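Local coordinates for 3-hydroxy-3-methylglutaryl-CoA lyase (Acinetobacter baumannii, PDB 6NDS), which is a TIM-barrel protein of the HMGL-like family, modelled here with coenzyme A and a zinc ion bound, at residues L109-S114 with F168-H173; R198-V203 with L228-V233; D262-C267 with I272-D277. All coordinates share one frame; numbering follows the deposited sequence. Where two conformers were deposited one is given.

Contact 1: residues L109-S114 with F168-H173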
ATOM      1  N   LEU A 109     -10.061  -9.721  24.442  1.00 19.87           N
ATOM      2  CA  LEU A 109      -9.309  -9.042  25.490  0.52 23.59           C
ATOM      3  C   LEU A 109      -8.106  -8.345  24.870  1.00 22.79           C
ATOM      4  O   LEU A 109      -7.447  -8.900  23.994  1.00 26.09           O
ATOM      5  CB  LEU A 109      -8.826 -10.042  26.544  0.52 20.93           C
ATOM      6  CG  LEU A 109      -9.725 -11.203  26.985  0.52 25.16           C
ATOM      7  CD1 LEU A 109      -9.117 -11.919  28.183  0.52 23.90           C
ATOM      8  CD2 LEU A 109     -11.111 -10.730  27.320  0.52 26.17           C
ATOM      9  N   VAL A 110      -7.812  -7.125  25.328  1.00 21.73           N
ATOM     10  CA  VAL A 110      -6.739  -6.340  24.722  1.00 20.16           C
ATOM     11  C   VAL A 110      -5.838  -5.737  25.792  1.00 25.72           C
ATOM     12  O   VAL A 110      -6.318  -5.100  26.734  1.00 24.00           O
ATOM     13  CB  VAL A 110      -7.295  -5.221  23.819  1.00 23.64           C
ATOM     14  CG1 VAL A 110      -6.142  -4.384  23.235  1.00 26.54           C
ATOM     15  CG2 VAL A 110      -8.143  -5.803  22.697  1.00 23.70           C
ATOM     16  N   LEU A 111      -4.528  -5.912  25.624  1.00 21.32           N
ATOM     17  CA  LEU A 111      -3.538  -5.097  26.317  1.00 21.58           C
ATOM     18  C   LEU A 111      -2.402  -4.811  25.338  1.00 24.44           C
ATOM     19  O   LEU A 111      -2.318  -5.415  24.264  1.00 24.38           O
ATOM     20  CB  LEU A 111      -3.033  -5.770  27.606  1.00 24.63           C
ATOM     21  CG  LEU A 111      -1.795  -6.664  27.538  1.00 25.75           C
ATOM     22  CD1 LEU A 111      -1.343  -7.025  28.959  1.00 25.27           C
ATOM     23  CD2 LEU A 111      -2.038  -7.918  26.704  1.00 27.97           C
ATOM     24  N   SER A 112      -1.543  -3.850  25.685  1.00 24.37           N
ATOM     25  CA  SER A 112      -0.409  -3.481  24.840  1.00 22.34           C
ATOM     26  C   SER A 112       0.891  -4.065  25.379  1.00 26.78           C
ATOM     27  O   SER A 112       1.092  -4.138  26.591  1.00 27.16           O
ATOM     28  CB  SER A 112      -0.278  -1.957  24.738  1.00 26.61           C
ATOM     29  OG  SER A 112      -1.480  -1.387  24.240  1.00 31.26           O
ATOM     30  N   ALA A 113       1.787  -4.476  24.469  1.00 24.15           N
ATOM     31  CA  ALA A 113       3.114  -4.910  24.895  1.00 24.15           C
ATOM     32  C   ALA A 113       3.931  -3.757  25.459  1.00 23.59           C
ATOM     33  O   ALA A 113       4.882  -3.986  26.214  1.00 27.90           O
ATOM     34  CB  ALA A 113       3.871  -5.546  23.721  1.00 27.00           C
ATOM     35  N   SER A 114       3.594  -2.531  25.078  1.00 25.15           N
ATOM     36  CA  SER A 114       4.241  -1.337  25.598  1.00 23.89           C
ATOM     37  C   SER A 114       3.557  -0.923  26.894  1.00 23.42           C
ATOM     38  O   SER A 114       2.347  -0.671  26.896  1.00 25.10           O
ATOM     39  CB  SER A 114       4.147  -0.208  24.576  1.00 27.69           C
ATOM     40  OG  SER A 114       4.333   1.051  25.204  1.00 29.16           O
ATOM     41  N   PHE A 168       6.266 -12.464  23.199  1.00 27.71           N
ATOM     42  CA  PHE A 168       6.069 -13.902  23.378  1.00 27.81           C
ATOM     43  C   PHE A 168       5.655 -14.239  24.808  1.00 29.32           C
ATOM     44  O   PHE A 168       4.845 -15.147  25.027  1.00 30.88           O
ATOM     45  CB  PHE A 168       7.344 -14.649  22.989  1.00 30.84           C
ATOM     46  CG  PHE A 168       7.828 -14.338  21.591  1.00 43.45           C
ATOM     47  CD1 PHE A 168       9.184 -14.329  21.295  1.00 55.50           C
ATOM     48  CD2 PHE A 168       6.924 -14.052  20.576  1.00 51.86           C
ATOM     49  CE1 PHE A 168       9.628 -14.038  20.014  1.00 58.08           C
ATOM     50  CE2 PHE A 168       7.364 -13.764  19.294  1.00 49.33           C
ATOM     51  CZ  PHE A 168       8.715 -13.755  19.015  1.00 51.34           C
ATOM     52  N   SER A 169       6.202 -13.523  25.795  1.00 26.77           N
ATOM     53  CA  SER A 169       5.814 -13.747  27.184  1.00 29.48           C
ATOM     54  C   SER A 169       4.338 -13.436  27.404  1.00 30.16           C
ATOM     55  O   SER A 169       3.651 -14.145  28.150  1.00 32.20           O
ATOM     56  CB  SER A 169       6.688 -12.897  28.105  1.00 37.07           C
ATOM     57  OG  SER A 169       6.274 -13.017  29.452  1.00 46.39           O
ATOM     58  N   LEU A 170       3.836 -12.378  26.764  1.00 28.18           N
ATOM     59  CA  LEU A 170       2.423 -12.033  26.893  1.00 27.36           C
ATOM     60  C   LEU A 170       1.541 -13.068  26.205  1.00 27.12           C
ATOM     61  O   LEU A 170       0.498 -13.452  26.739  1.00 26.74           O
ATOM     62  CB  LEU A 170       2.177 -10.637  26.322  1.00 26.36           C
ATOM     63  CG  LEU A 170       2.921  -9.520  27.057  1.00 31.26           C
ATOM     64  CD1 LEU A 170       2.888  -8.230  26.241  1.00 30.75           C
ATOM     65  CD2 LEU A 170       2.345  -9.297  28.444  1.00 34.18           C
ATOM     66  N   VAL A 171       1.942 -13.529  25.019  1.00 27.70           N
ATOM     67  CA  VAL A 171       1.213 -14.615  24.366  1.00 25.57           C
ATOM     68  C   VAL A 171       1.157 -15.840  25.276  1.00 29.88           C
ATOM     69  O   VAL A 171       0.099 -16.458  25.456  1.00 30.03           O
ATOM     70  CB  VAL A 171       1.851 -14.957  23.009  1.00 24.80           C
ATOM     71  CG1 VAL A 171       1.226 -16.238  22.459  1.00 25.77           C
ATOM     72  CG2 VAL A 171       1.676 -13.799  22.026  1.00 23.74           C
ATOM     73  N   GLU A 172       2.298 -16.207  25.871  1.00 26.93           N
ATOM     74  CA  GLU A 172       2.323 -17.368  26.757  1.00 29.61           C
ATOM     75  C   GLU A 172       1.403 -17.174  27.960  1.00 30.78           C
ATOM     76  O   GLU A 172       0.783 -18.133  28.438  1.00 30.93           O
ATOM     77  CB  GLU A 172       3.755 -17.652  27.212  1.00 32.56           C
ATOM     78  CG  GLU A 172       4.655 -18.191  26.112  1.00 41.12           C
ATOM     79  CD  GLU A 172       6.078 -18.418  26.581  1.00 61.17           C
ATOM     80  OE1 GLU A 172       6.689 -19.414  26.145  1.00 69.98           O
ATOM     81  OE2 GLU A 172       6.585 -17.604  27.385  1.00 63.45           O
ATOM     82  N   HIS A 173       1.301 -15.944  28.464  1.00 30.57           N
ATOM     83  CA  HIS A 173       0.410 -15.689  29.594  1.00 31.39           C
ATOM     84  C   HIS A 173      -1.049 -15.893  29.193  1.00 29.33           C
ATOM     85  O   HIS A 173      -1.838 -16.457  29.959  1.00 31.05           O
ATOM     86  CB  HIS A 173       0.638 -14.275  30.128  1.00 31.89           C
ATOM     87  CG  HIS A 173       0.126 -14.052  31.518  1.00 36.27           C
ATOM     88  ND1 HIS A 173      -0.785 -14.891  32.127  1.00 41.69           N
ATOM     89  CD2 HIS A 173       0.400 -13.078  32.419  1.00 39.57           C
ATOM     90  CE1 HIS A 173      -1.047 -14.444  33.343  1.00 40.44           C
ATOM     91  NE2 HIS A 173      -0.343 -13.344  33.545  1.00 43.42           N
TER

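Contact 2: residues R198-V203 with L228-V233. With ACT (acetate ion), chain E; ACT (acetate ion), chain D.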
ATOM      1  N   ARG A 198       9.610 -13.074  11.022  1.00 21.85           N
ATOM      2  CA  ARG A 198      10.287 -13.595  12.205  1.00 25.56           C
ATOM      3  C   ARG A 198       9.309 -13.799  13.357  1.00 25.42           C
ATOM      4  O   ARG A 198       9.298 -14.860  13.996  1.00 26.63           O
ATOM      5  CB  ARG A 198      11.419 -12.653  12.611  1.00 28.63           C
ATOM      6  CG  ARG A 198      12.078 -13.005  13.928  1.00 33.33           C
ATOM      7  CD  ARG A 198      13.297 -12.124  14.192  1.00 33.41           C
ATOM      8  NE  ARG A 198      12.951 -10.713  14.375  1.00 32.23           N
ATOM      9  CZ  ARG A 198      13.159  -9.760  13.464  1.00 34.99           C
ATOM     10  NH1 ARG A 198      13.708 -10.057  12.290  1.00 33.82           N
ATOM     11  NH2 ARG A 198      12.827  -8.506  13.731  1.00 30.06           N
ATOM     12  N   ILE A 199       8.474 -12.795  13.632  1.00 21.75           N
ATOM     13  CA  ILE A 199       7.562 -12.883  14.768  1.00 23.81           C
ATOM     14  C   ILE A 199       6.478 -13.922  14.504  1.00 23.61           C
ATOM     15  O   ILE A 199       6.161 -14.739  15.380  1.00 24.54           O
ATOM     16  CB  ILE A 199       6.960 -11.502  15.093  1.00 24.03           C
ATOM     17  CG1 ILE A 199       8.030 -10.582  15.705  1.00 26.79           C
ATOM     18  CG2 ILE A 199       5.775 -11.658  16.049  1.00 27.14           C
ATOM     19  CD1 ILE A 199       7.560  -9.132  15.965  1.00 25.25           C
ATOM     20  N   VAL A 200       5.898 -13.917  13.300  1.00 21.57           N
ATOM     21  CA  VAL A 200       4.819 -14.856  13.007  1.00 21.75           C
ATOM     22  C   VAL A 200       5.337 -16.292  13.001  1.00 26.03           C
ATOM     23  O   VAL A 200       4.669 -17.203  13.510  1.00 24.76           O
ATOM     24  CB  VAL A 200       4.133 -14.498  11.680  1.00 19.87           C
ATOM     25  CG1 VAL A 200       3.204 -15.625  11.247  1.00 23.52           C
ATOM     26  CG2 VAL A 200       3.351 -13.184  11.819  1.00 24.16           C
ATOM     27  N   SER A 201       6.512 -16.528  12.405  1.00 24.89           N
ATOM     28  CA  SER A 201       7.085 -17.873  12.443  1.00 25.34           C
ATOM     29  C   SER A 201       7.225 -18.360  13.872  1.00 27.04           C
ATOM     30  O   SER A 201       6.912 -19.517  14.174  1.00 28.02           O
ATOM     31  CB  SER A 201       8.444 -17.909  11.739  1.00 31.05           C
ATOM     32  OG  SER A 201       8.301 -17.598  10.363  1.00 36.84           O
ATOM     33  N   HIS A 202       7.679 -17.490  14.772  1.00 24.82           N
ATOM     34  CA  HIS A 202       7.894 -17.938  16.143  1.00 30.66           C
ATOM     35  C   HIS A 202       6.568 -18.196  16.848  1.00 31.85           C
ATOM     36  O   HIS A 202       6.419 -19.206  17.547  1.00 29.13           O
ATOM     37  CB  HIS A 202       8.729 -16.920  16.914  1.00 31.04           C
ATOM     38  CG  HIS A 202       9.015 -17.330  18.326  1.00 42.17           C
ATOM     39  ND1 HIS A 202      10.027 -18.205  18.658  1.00 51.90           N
ATOM     40  CD2 HIS A 202       8.401 -17.009  19.489  1.00 49.32           C
ATOM     41  CE1 HIS A 202      10.038 -18.388  19.966  1.00 49.11           C
ATOM     42  NE2 HIS A 202       9.063 -17.672  20.495  1.00 48.49           N
ATOM     43  N   VAL A 203       5.588 -17.307  16.669  1.00 27.30           N
ATOM     44  CA  VAL A 203       4.318 -17.511  17.353  1.00 28.48           C
ATOM     45  C   VAL A 203       3.618 -18.756  16.818  1.00 32.17           C
ATOM     46  O   VAL A 203       2.967 -19.480  17.580  1.00 30.59           O
ATOM     47  CB  VAL A 203       3.437 -16.249  17.253  1.00 30.82           C
ATOM     48  CG1 VAL A 203       2.076 -16.506  17.847  1.00 28.36           C
ATOM     49  CG2 VAL A 203       4.098 -15.103  17.998  1.00 34.91           C
ATOM     50  N   LEU A 228       0.929 -10.238   3.121  1.00 17.80           N
ATOM     51  CA  LEU A 228       1.459 -11.280   2.245  1.00 19.89           C
ATOM     52  C   LEU A 228       2.680 -11.949   2.867  1.00 19.73           C
ATOM     53  O   LEU A 228       2.855 -13.170   2.751  1.00 20.97           O
ATOM     54  CB  LEU A 228       1.781 -10.686   0.866  1.00 17.76           C
ATOM     55  CG  LEU A 228       1.942 -11.689  -0.283  1.00 29.45           C
ATOM     56  CD1 LEU A 228       0.709 -12.568  -0.405  1.00 27.61           C
ATOM     57  CD2 LEU A 228       2.211 -10.951  -1.596  1.00 23.87           C
ATOM     58  N   ALA A 229       3.532 -11.175   3.549  1.00 18.13           N
ATOM     59  CA  ALA A 229       4.684 -11.769   4.225  1.00 20.85           C
ATOM     60  C   ALA A 229       4.247 -12.742   5.315  1.00 25.34           C
ATOM     61  O   ALA A 229       4.829 -13.827   5.457  1.00 23.09           O
ATOM     62  CB  ALA A 229       5.587 -10.688   4.821  1.00 22.30           C
ATOM     63  N   ALA A 230       3.235 -12.367   6.106  1.00 19.38           N
ATOM     64  CA  ALA A 230       2.711 -13.275   7.128  1.00 20.04           C
ATOM     65  C   ALA A 230       2.092 -14.520   6.498  1.00 20.13           C
ATOM     66  O   ALA A 230       2.284 -15.640   6.988  1.00 19.68           O
ATOM     67  CB  ALA A 230       1.674 -12.553   8.000  1.00 17.80           C
ATOM     68  N   TYR A 231       1.335 -14.341   5.410  1.00 18.88           N
ATOM     69  CA  TYR A 231       0.748 -15.485   4.710  1.00 19.06           C
ATOM     70  C   TYR A 231       1.822 -16.449   4.220  1.00 19.73           C
ATOM     71  O   TYR A 231       1.652 -17.677   4.294  1.00 21.63           O
ATOM     72  CB  TYR A 231      -0.097 -14.987   3.534  1.00 18.57           C
ATOM     73  CG  TYR A 231      -0.852 -16.089   2.807  1.00 18.10           C
ATOM     74  CD1 TYR A 231      -2.137 -16.443   3.181  1.00 18.66           C
ATOM     75  CD2 TYR A 231      -0.266 -16.770   1.750  1.00 22.13           C
ATOM     76  CE1 TYR A 231      -2.827 -17.447   2.512  1.00 19.95           C
ATOM     77  CE2 TYR A 231      -0.940 -17.776   1.086  1.00 22.85           C
ATOM     78  CZ  TYR A 231      -2.216 -18.108   1.469  1.00 21.12           C
ATOM     79  OH  TYR A 231      -2.876 -19.118   0.794  1.00 21.88           O
ATOM     80  N   GLU A 232       2.940 -15.913   3.718  1.00 20.41           N
ATOM     81  CA  GLU A 232       4.009 -16.749   3.183  1.00 24.34           C
ATOM     82  C   GLU A 232       4.638 -17.657   4.239  1.00 25.57           C
ATOM     83  O   GLU A 232       5.189 -18.704   3.880  1.00 31.18           O
ATOM     84  CB  GLU A 232       5.073 -15.862   2.510  1.00 22.36           C
ATOM     85  CG  GLU A 232       4.569 -15.214   1.199  1.00 24.67           C
ATOM     86  CD  GLU A 232       5.517 -14.174   0.602  1.00 37.22           C
ATOM     87  OE1 GLU A 232       6.490 -13.770   1.276  1.00 37.17           O
ATOM     88  OE2 GLU A 232       5.275 -13.753  -0.555  1.00 40.52           O
ATOM     89  N   VAL A 233       4.556 -17.311   5.526  1.00 20.69           N
ATOM     90  CA  VAL A 233       5.079 -18.169   6.586  1.00 23.94           C
ATOM     91  C   VAL A 233       3.967 -18.886   7.353  1.00 23.17           C
ATOM     92  O   VAL A 233       4.231 -19.472   8.405  1.00 25.84           O
ATOM     93  CB  VAL A 233       6.010 -17.398   7.543  1.00 29.33           C
ATOM     94  CG1 VAL A 233       7.259 -16.917   6.802  1.00 28.75           C
ATOM     95  CG2 VAL A 233       5.292 -16.226   8.207  1.00 28.70           C
TER
HETATM   96  C   ACT E 504      14.211  -6.596  10.761  1.00 57.15           C
HETATM   97  O   ACT E 504      13.356  -6.035  11.505  1.00 50.71           O
HETATM   98  OXT ACT E 504      14.984  -7.561  11.025  1.00 58.22           O
HETATM   99  CH3 ACT E 504      14.344  -6.031   9.315  1.00 47.53           C
HETATM  100  C   ACT D 503      -2.408 -19.816  -3.153  1.00 60.21           C
HETATM  101  O   ACT D 503      -2.111 -20.021  -1.941  1.00 58.83           O
HETATM  102  OXT ACT D 503      -1.819 -19.084  -4.003  1.00 68.11           O
HETATM  103  CH3 ACT D 503      -3.669 -20.564  -3.686  1.00 50.65           C

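Contact 3: residues D262-C267 with I272-D277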
ATOM      1  N   ASP A 262      -9.410  -3.754  -0.480  1.00 15.96           N
ATOM      2  CA  ASP A 262      -8.080  -3.842  -1.078  1.00 15.31           C
ATOM      3  C   ASP A 262      -7.415  -5.178  -0.741  1.00 17.48           C
ATOM      4  O   ASP A 262      -6.749  -5.773  -1.595  1.00 16.45           O
ATOM      5  CB  ASP A 262      -7.201  -2.664  -0.624  1.00 17.90           C
ATOM      6  CG  ASP A 262      -7.719  -1.298  -1.102  1.00 22.47           C
ATOM      7  OD1 ASP A 262      -8.742  -1.246  -1.818  1.00 22.54           O
ATOM      8  OD2 ASP A 262      -7.099  -0.260  -0.756  1.00 22.60           O
ATOM      9  N   LEU A 263      -7.594  -5.672   0.492  1.00 16.72           N
ATOM     10  CA  LEU A 263      -7.078  -6.997   0.855  1.00 15.95           C
ATOM     11  C   LEU A 263      -7.740  -8.100   0.036  1.00 17.14           C
ATOM     12  O   LEU A 263      -7.061  -8.984  -0.509  1.00 16.20           O
ATOM     13  CB  LEU A 263      -7.295  -7.241   2.351  1.00 16.85           C
ATOM     14  CG  LEU A 263      -7.095  -8.683   2.834  1.00 16.89           C
ATOM     15  CD1 LEU A 263      -5.652  -9.114   2.626  1.00 18.36           C
ATOM     16  CD2 LEU A 263      -7.492  -8.794   4.319  1.00 17.72           C
ATOM     17  N   VAL A 264      -9.069  -8.065  -0.068  1.00 16.66           N
ATOM     18  CA  VAL A 264      -9.774  -9.103  -0.815  1.00 15.05           C
ATOM     19  C   VAL A 264      -9.410  -9.037  -2.293  1.00 14.76           C
ATOM     20  O   VAL A 264      -9.249 -10.070  -2.939  1.00 15.62           O
ATOM     21  CB  VAL A 264     -11.293  -9.009  -0.591  1.00 16.52           C
ATOM     22  CG1 VAL A 264     -12.052 -10.056  -1.458  1.00 18.08           C
ATOM     23  CG2 VAL A 264     -11.625  -9.218   0.890  1.00 18.96           C
ATOM     24  N   ASN A 265      -9.233  -7.833  -2.845  1.00 15.82           N
ATOM     25  CA  ASN A 265      -8.803  -7.742  -4.243  1.00 14.05           C
ATOM     26  C   ASN A 265      -7.422  -8.355  -4.434  1.00 15.04           C
ATOM     27  O   ASN A 265      -7.179  -9.064  -5.415  1.00 17.71           O
ATOM     28  CB  ASN A 265      -8.798  -6.283  -4.715  1.00 19.69           C
ATOM     29  CG  ASN A 265      -8.342  -6.149  -6.158  1.00 19.42           C
ATOM     30  OD1 ASN A 265      -9.075  -6.502  -7.093  1.00 19.51           O
ATOM     31  ND2 ASN A 265      -7.110  -5.661  -6.353  1.00 18.33           N
ATOM     32  N   MET A 266      -6.500  -8.092  -3.504  1.00 14.42           N
ATOM     33  CA  MET A 266      -5.175  -8.698  -3.593  1.00 16.98           C
ATOM     34  C   MET A 266      -5.269 -10.222  -3.646  1.00 16.21           C
ATOM     35  O   MET A 266      -4.640 -10.872  -4.497  1.00 18.52           O
ATOM     36  CB  MET A 266      -4.325  -8.265  -2.396  1.00 16.63           C
ATOM     37  CG  MET A 266      -2.939  -8.916  -2.437  1.00 19.30           C
ATOM     38  SD  MET A 266      -1.789  -8.347  -1.166  1.00 20.65           S
ATOM     39  CE  MET A 266      -2.384  -9.219   0.284  1.00 20.44           C
ATOM     40  N   CYS A 267      -6.053 -10.807  -2.734  1.00 16.62           N
ATOM     41  CA  CYS A 267      -6.258 -12.256  -2.721  1.00 16.09           C
ATOM     42  C   CYS A 267      -6.877 -12.739  -4.019  1.00 18.15           C
ATOM     43  O   CYS A 267      -6.446 -13.749  -4.584  1.00 18.76           O
ATOM     44  CB  CYS A 267      -7.152 -12.649  -1.549  1.00 18.19           C
ATOM     45  SG  CYS A 267      -6.398 -12.412   0.068  1.00 19.92           S
ATOM     46  N   ILE A 272      -5.439 -16.409  -3.994  1.00 18.67           N
ATOM     47  CA  ILE A 272      -5.641 -16.855  -2.613  1.00 19.39           C
ATOM     48  C   ILE A 272      -7.139 -16.893  -2.337  1.00 18.43           C
ATOM     49  O   ILE A 272      -7.820 -15.869  -2.492  1.00 20.10           O
ATOM     50  CB  ILE A 272      -4.919 -15.932  -1.619  1.00 17.67           C
ATOM     51  CG1 ILE A 272      -3.400 -16.033  -1.781  1.00 21.16           C
ATOM     52  CG2 ILE A 272      -5.327 -16.271  -0.193  1.00 18.77           C
ATOM     53  CD1 ILE A 272      -2.641 -15.053  -0.908  1.00 24.43           C
ATOM     54  N   PRO A 273      -7.706 -18.030  -1.931  1.00 18.52           N
ATOM     55  CA  PRO A 273      -9.155 -18.068  -1.684  1.00 19.16           C
ATOM     56  C   PRO A 273      -9.554 -17.188  -0.504  1.00 20.82           C
ATOM     57  O   PRO A 273      -8.810 -17.050   0.471  1.00 19.01           O
ATOM     58  CB  PRO A 273      -9.420 -19.548  -1.386  1.00 21.59           C
ATOM     59  CG  PRO A 273      -8.283 -20.279  -2.016  1.00 22.52           C
ATOM     60  CD  PRO A 273      -7.100 -19.369  -1.827  1.00 21.19           C
ATOM     61  N   THR A 274     -10.723 -16.560  -0.624  1.00 18.80           N
ATOM     62  CA  THR A 274     -11.458 -15.963   0.496  1.00 16.85           C
ATOM     63  C   THR A 274     -12.918 -16.364   0.349  1.00 18.43           C
ATOM     64  O   THR A 274     -13.324 -16.924  -0.675  1.00 21.22           O
ATOM     65  CB  THR A 274     -11.374 -14.418   0.549  1.00 20.56           C
ATOM     66  OG1 THR A 274     -12.319 -13.855  -0.386  1.00 20.45           O
ATOM     67  CG2 THR A 274      -9.947 -13.893   0.278  1.00 20.53           C
ATOM     68  N   THR A 275     -13.738 -16.081   1.369  1.00 16.84           N
ATOM     69  CA  THR A 275     -15.177 -16.288   1.221  1.00 18.67           C
ATOM     70  C   THR A 275     -15.932 -14.969   1.094  1.00 16.75           C
ATOM     71  O   THR A 275     -17.138 -14.929   1.341  1.00 19.33           O
ATOM     72  CB  THR A 275     -15.763 -17.101   2.379  1.00 22.09           C
ATOM     73  OG1 THR A 275     -15.595 -16.384   3.608  1.00 22.05           O
ATOM     74  CG2 THR A 275     -15.087 -18.465   2.497  1.00 22.37           C
ATOM     75  N   ILE A 276     -15.255 -13.901   0.675  1.00 18.96           N
ATOM     76  CA  ILE A 276     -15.832 -12.558   0.646  1.00 17.48           C
ATOM     77  C   ILE A 276     -16.293 -12.240  -0.773  1.00 20.12           C
ATOM     78  O   ILE A 276     -15.582 -12.524  -1.741  1.00 20.52           O
ATOM     79  CB  ILE A 276     -14.826 -11.503   1.145  1.00 17.03           C
ATOM     80  CG1 ILE A 276     -14.152 -11.930   2.458  1.00 17.82           C
ATOM     81  CG2 ILE A 276     -15.515 -10.136   1.302  1.00 17.20           C
ATOM     82  CD1 ILE A 276     -15.128 -12.298   3.578  1.00 20.02           C
ATOM     83  N   ASP A 277     -17.479 -11.639  -0.896  1.00 16.91           N
ATOM     84  CA  ASP A 277     -18.010 -11.191  -2.194  1.00 17.99           C
ATOM     85  C   ASP A 277     -17.429  -9.805  -2.511  1.00 19.42           C
ATOM     86  O   ASP A 277     -17.922  -8.780  -2.033  1.00 20.28           O
ATOM     87  CB  ASP A 277     -19.536 -11.195  -2.146  1.00 19.95           C
ATOM     88  CG  ASP A 277     -20.203 -10.716  -3.441  1.00 21.57           C
ATOM     89  OD1 ASP A 277     -19.543 -10.146  -4.333  1.00 25.25           O
ATOM     90  OD2 ASP A 277     -21.434 -10.893  -3.536  1.00 24.44           O
TER

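Contact 1: residues L109-S114 with F168-H173
L170 of helix 164-176 meets A113 and L111 at the C-terminal end of strand 106-112, so this is helix-on-strand packing in a TIM barrel, where outer helices cover the parallel strands. L170 is the one helical residue of 168-173 whose side chain reaches 109-114. Its CB leaves the backbone in the direction of the strand but is still 6.0 Å from A113 CB. Its chi1 of -63° sets CG anti to the carbonyl carbon, which carries the chain on across the gap, and CG then splits into two methyls with separate targets. CD2 takes the L111 side, 4.4 Å from L111 CD1, a loose methyl-to-methyl approach. L111 comes to meet it with chi1 at 91°, well away from a staggered value. CD1 goes to A113, just beyond the last strand residue.

Around this pair, V150 of the next strand, 145-151, touches both L170 and A113, so the leucine has an apolar neighbour on that strand, and A113 is also met from the helix by V167. S112 turns its CB away from the helix, and its OG is hydrogen-bonded to H117 ND1. The S112 side chain lies about 7 Å from the bound coenzyme A. No hydrogen bond joins the two segments. The closest approach is made by L170 CD1, 3.6 Å from A113 CA and 3.8 Å from A113 CB, the methyl resting against backbone and side-chain carbon alike.

Contact 2: residues R198-V203 with L228-V233
V200 and V233 are turned to each other by their first torsions: at 169°, V200 holds CG1 opposite its backbone N and on the V233 side, while -65° at V233 leaves CG2 between its own N and carbonyl carbon, directed at V200. The branches meet with V200 CG1 3.7 Å from V233 CG2. The second V200 methyl takes the other partner, CG2 lying 4.2 Å from A230 CB, so the two arms of one valine divide two residues between them. Nearer the surface, S201 OG lies 3.6 Å from V233 CB; its hydrogen bond goes back to K197 O, so the hydroxyl has a polar partner within its own helix.

The two segments belong to adjacent outer helices of the TIM barrel, 193-203 and 223-232, with strand 212-216 between them in sequence. V200 also touches L212 and L214 of that strand, so the valine fills the angle between both helices and the barrel wall. V196 and A235 touch A230 as well. The nearest CA atoms across the segments, those of S201 and V233, are 6.2 Å apart.

Charge lies at the periphery. E232 OE1 forms a salt bridge to K197 NZ of the neighbouring helix, just before the 198-203 segment. The CB of R198 points away from the other helix, and the chain bends at chi3; the guanidinium edge meets an acetate ion, probably from the crystallisation liquor, NH1 donating to OXT over 3.1 Å at 148° and NH2 giving a weaker bond of 3.4 Å to acetate O. That NH2 also forms a salt bridge to E164 OE2 of helix 164-176.

Contact 3: residues D262-C267 with I272-D277
C267 is packed closely by both I272 and T274, and this end of the contact is the dense one. I272 N donates to C267 O over 2.9 Å, with an N-H...O angle of 133° and the donor tilted 23° from the carbonyl plane, a bent bond that spans five residues as helix 260-270 gives way to the returning loop. Beside it, C267 CB lies 3.6 Å from T274 CG2 and 4.0 Å from I272 CB, while SG touches the same threonine methyl.

Toward I276 the fit is looser. V264 crosses I276 at about a right angle, with CG2 3.9 Å from I276 CB; the end of I276 leads away from the helix, and the side chain also touches F51 and L281. T275 and D277 are the exposed residues of the loop, T275 OG1 bonding to G50 O and D277 capping helix 278-285 through A280 N.

The first torsion of T274 puts CG2 anti to the carbonyl carbon, on the C267 side, and OG1 between N and carbonyl carbon. OG1 accepts from I276 N over 3.1 Å at 168°, an ST turn, while still lying against the V264 methyl; the polar atom near the helix therefore has a partner inside the loop.

All three contacts belong to one TIM barrel. Contact 1 is wholly buried and joins a strand of the barrel to an outer helix; contact 2 joins neighbouring helices and is partly buried, including the exposed S201; contact 3 joins a helix to the loop that follows it and is also buried where it touches, although T275 and D277 of its loop are exposed. Cross-segment hydrogen bonding is confined to contact 3, in the backbone, whereas contacts 1 and 2 rest on side-chain packing. Contacts 1 and 2 meet directly, F168 CE1 lying 3.3 Å from H202 CD2, and contact 2 reaches contact 3 through Y231 and I272. Contacts 1 and 3 lie on opposite sides of the chain's centre.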